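Local structure of viral CASP8 and FADD-like apoptosis regulator (Molluscum contagiosum virus subtype 1, 2BBR) at residues Arg95-Met100 and Ala142-Gly147. The protein blocks apoptosis triggered by host death receptors by interfering with caspase-8 recruitment and activation at the death-inducing signaling complex, and also suppresses NF-kappa-B activation. Numbering follows the deposited sequence.
With AZI (azide ion), chain B.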
ATOM      1  N   ARG A  95       3.305  -1.310   7.467  1.00  9.68           N
ATOM      2  CA  ARG A  95       4.450  -0.703   6.817  1.00 10.08           C
ATOM      3  C   ARG A  95       4.683  -1.396   5.472  1.00  8.69           C
ATOM      4  O   ARG A  95       5.051  -0.753   4.491  1.00  9.74           O
ATOM      5  CB  ARG A  95       5.683  -0.822   7.714  1.00 11.63           C
ATOM      6  CG  ARG A  95       6.998  -0.434   7.060  1.00 11.83           C
ATOM      7  CD  ARG A  95       6.994   0.957   6.458  1.00 15.83           C
ATOM      8  NE  ARG A  95       8.337   1.289   5.992  1.00 16.46           N
ATOM      9  CZ  ARG A  95       8.624   2.271   5.148  1.00 17.00           C
ATOM     10  NH1 ARG A  95       7.658   3.037   4.662  1.00 17.42           N
ATOM     11  NH2 ARG A  95       9.883   2.477   4.783  1.00 19.27           N
ATOM     12  N   TYR A  96       4.449  -2.705   5.424  1.00  9.50           N
ATOM     13  CA  TYR A  96       4.624  -3.457   4.185  1.00  9.35           C
ATOM     14  C   TYR A  96       3.791  -2.868   3.047  1.00  9.41           C
ATOM     15  O   TYR A  96       4.318  -2.547   1.982  1.00  9.54           O
ATOM     16  CB  TYR A  96       4.237  -4.928   4.387  1.00  9.76           C
ATOM     17  CG  TYR A  96       4.134  -5.719   3.101  1.00 10.01           C
ATOM     18  CD1 TYR A  96       5.249  -5.925   2.290  1.00 11.50           C
ATOM     19  CD2 TYR A  96       2.914  -6.245   2.688  1.00  9.91           C
ATOM     20  CE1 TYR A  96       5.152  -6.630   1.097  1.00 11.85           C
ATOM     21  CE2 TYR A  96       2.804  -6.951   1.494  1.00 11.43           C
ATOM     22  CZ  TYR A  96       3.928  -7.141   0.704  1.00 12.17           C
ATOM     23  OH  TYR A  96       3.828  -7.838  -0.477  1.00 13.41           O
ATOM     24  N   ARG A  97       2.490  -2.720   3.268  1.00  8.95           N
ATOM     25  CA  ARG A  97       1.613  -2.199   2.226  1.00  9.81           C
ATOM     26  C   ARG A  97       1.909  -0.744   1.879  1.00  8.33           C
ATOM     27  O   ARG A  97       1.923  -0.366   0.707  1.00  9.32           O
ATOM     28  CB  ARG A  97       0.145  -2.336   2.649  1.00 11.69           C
ATOM     29  CG  ARG A  97      -0.323  -3.757   2.933  1.00 15.59           C
ATOM     30  CD  ARG A  97      -0.786  -4.469   1.681  1.00 16.59           C
ATOM     31  NE  ARG A  97      -1.057  -5.880   1.942  1.00 14.15           N
ATOM     32  CZ  ARG A  97      -0.865  -6.839   1.048  1.00 12.07           C
ATOM     33  NH1 ARG A  97      -0.416  -6.523  -0.159  1.00 11.89           N
ATOM     34  NH2 ARG A  97      -1.076  -8.107   1.374  1.00 11.42           N
ATOM     35  N   LYS A  98       2.127   0.081   2.895  1.00  8.73           N
ATOM     36  CA  LYS A  98       2.414   1.487   2.644  1.00  8.55           C
ATOM     37  C   LYS A  98       3.720   1.650   1.871  1.00  8.78           C
ATOM     38  O   LYS A  98       3.806   2.460   0.944  1.00  9.45           O
ATOM     39  CB  LYS A  98       2.458   2.257   3.965  1.00  9.48           C
ATOM     40  CG  LYS A  98       1.087   2.387   4.626  1.00  8.86           C
ATOM     41  CD  LYS A  98       1.144   3.154   5.937  1.00  9.91           C
ATOM     42  CE  LYS A  98       1.743   2.319   7.056  1.00 10.28           C
ATOM     43  NZ  LYS A  98       2.000   3.145   8.268  1.00 12.24           N
ATOM     44  N   LEU A  99       4.734   0.872   2.239  1.00  8.99           N
ATOM     45  CA  LEU A  99       6.020   0.937   1.556  1.00  9.14           C
ATOM     46  C   LEU A  99       5.892   0.545   0.091  1.00  7.95           C
ATOM     47  O   LEU A  99       6.466   1.191  -0.783  1.00 10.12           O
ATOM     48  CB  LEU A  99       7.039   0.022   2.239  1.00 10.99           C
ATOM     49  CG  LEU A  99       8.414  -0.094   1.568  1.00 11.39           C
ATOM     50  CD1 LEU A  99       9.049   1.281   1.412  1.00 13.92           C
ATOM     51  CD2 LEU A  99       9.308  -0.992   2.404  1.00 12.82           C
ATOM     52  N   MET A 100       5.143  -0.518  -0.181  1.00  8.29           N
ATOM     53  CA  MET A 100       4.975  -0.953  -1.561  1.00  8.64           C
ATOM     54  C   MET A 100       4.311   0.132  -2.407  1.00  9.06           C
ATOM     55  O   MET A 100       4.691   0.350  -3.560  1.00  9.80           O
ATOM     56  CB  MET A 100       4.169  -2.251  -1.625  1.00  9.62           C
ATOM     57  CG  MET A 100       4.901  -3.461  -1.050  1.00 11.52           C
ATOM     58  SD  MET A 100       6.518  -3.792  -1.812  1.00 13.57           S
ATOM     59  CE  MET A 100       7.594  -3.318  -0.476  1.00 16.55           C
ATOM     60  N   ALA A 142       0.618 -10.006  -7.541  1.00  9.96           N
ATOM     61  CA  ALA A 142       0.879 -11.185  -8.361  1.00 10.14           C
ATOM     62  C   ALA A 142       2.006 -12.016  -7.744  1.00  9.39           C
ATOM     63  O   ALA A 142       1.926 -13.246  -7.692  1.00  9.80           O
ATOM     64  CB  ALA A 142       1.237 -10.772  -9.780  1.00 11.78           C
ATOM     65  N   LEU A 143       3.055 -11.346  -7.280  1.00  9.28           N
ATOM     66  CA  LEU A 143       4.171 -12.041  -6.647  1.00  9.70           C
ATOM     67  C   LEU A 143       3.716 -12.683  -5.338  1.00  9.17           C
ATOM     68  O   LEU A 143       4.118 -13.802  -5.017  1.00 10.24           O
ATOM     69  CB  LEU A 143       5.323 -11.067  -6.378  1.00  9.90           C
ATOM     70  CG  LEU A 143       6.064 -10.542  -7.613  1.00 10.91           C
ATOM     71  CD1 LEU A 143       6.908  -9.337  -7.231  1.00 12.13           C
ATOM     72  CD2 LEU A 143       6.924 -11.638  -8.221  1.00 12.63           C
ATOM     73  N   GLU A 144       2.876 -11.978  -4.585  1.00  8.71           N
ATOM     74  CA  GLU A 144       2.359 -12.505  -3.325  1.00  9.47           C
ATOM     75  C   GLU A 144       1.523 -13.752  -3.569  1.00  9.89           C
ATOM     76  O   GLU A 144       1.610 -14.732  -2.831  1.00 10.04           O
ATOM     77  CB  GLU A 144       1.434 -11.492  -2.648  1.00 10.66           C
ATOM     78  CG  GLU A 144       2.086 -10.410  -1.826  1.00 12.47           C
ATOM     79  CD  GLU A 144       1.048  -9.535  -1.142  1.00 11.55           C
ATOM     80  OE1 GLU A 144       0.051 -10.089  -0.623  1.00 14.16           O
ATOM     81  OE2 GLU A 144       1.232  -8.304  -1.124  1.00 13.07           O
ATOM     82  N   ASN A 145       0.700 -13.701  -4.608  1.00  9.83           N
ATOM     83  CA  ASN A 145      -0.202 -14.799  -4.900  1.00 10.32           C
ATOM     84  C   ASN A 145       0.446 -16.124  -5.263  1.00 10.49           C
ATOM     85  O   ASN A 145      -0.199 -17.169  -5.149  1.00 11.74           O
ATOM     86  CB  ASN A 145      -1.226 -14.366  -5.956  1.00 10.55           C
ATOM     87  CG  ASN A 145      -2.185 -13.314  -5.424  1.00 10.34           C
ATOM     88  OD1 ASN A 145      -2.341 -13.168  -4.211  1.00 11.43           O
ATOM     89  ND2 ASN A 145      -2.843 -12.588  -6.325  1.00 12.24           N
ATOM     90  N   VAL A 146       1.707 -16.092  -5.686  1.00 11.04           N
ATOM     91  CA  VAL A 146       2.418 -17.329  -6.002  1.00 12.18           C
ATOM     92  C   VAL A 146       3.472 -17.621  -4.931  1.00 12.72           C
ATOM     93  O   VAL A 146       4.266 -18.553  -5.065  1.00 14.98           O
ATOM     94  CB  VAL A 146       3.093 -17.286  -7.397  1.00 14.12           C
ATOM     95  CG1 VAL A 146       2.038 -17.110  -8.477  1.00 14.55           C
ATOM     96  CG2 VAL A 146       4.122 -16.175  -7.456  1.00 14.19           C
ATOM     97  N   GLY A 147       3.475 -16.817  -3.871  1.00 11.76           N
ATOM     98  CA  GLY A 147       4.404 -17.030  -2.774  1.00 12.88           C
ATOM     99  C   GLY A 147       5.817 -16.496  -2.907  1.00 11.95           C
ATOM    100  O   GLY A 147       6.685 -16.874  -2.118  1.00 13.68           O
TER
HETATM  101  N1  AZI B 201       4.161   5.377   7.462  1.00 11.17           N
HETATM  102  N2  AZI B 201       4.428   4.539   6.686  1.00 12.24           N
HETATM  103  N3  AZI B 201       4.759   3.731   5.915  1.00 19.41           N
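E144, extended beyond CG (chi2 -176°), reaches from helix 136-145 to Y96 and R97 of helix 95-104, a polar bridge between two helices of the second death effector domain, a helical bundle of the death fold. The polar cluster is the tight part. Y96 OH donates to E144 OE2 over 2.7 Å, arriving from above the carboxylate plane, 42° out of it, while that oxygen lies at the edge of the phenol ring. R97 spans both oxygens in a salt bridge, but its guanidinium is turned 41° from the carboxylate: NH2 gives E144 OE1 a fairly straight bond of 3.0 Å on the syn side, whereas NH1 to OE2, though only 2.6 Å, is bent and weak, consistent with that twist. CE2 of Y96 lies 3.6 Å above the centre of the R97 guanidinium, probably limiting its rotation. D34 and F30 of the first domain also engage R97, the latter as a cation-pi partner. By contrast, the end of helix 136-145 faces solvent: N145, V146 and G147 are exposed, and G147 N bonds E144 O (3.0 Å) in a Schellman motif. On the far side of helix 95-104, R95 NH1 hydrogen-bonds N3 of an azide ion, probably from the crystallisation liquor, at 3.2 Å.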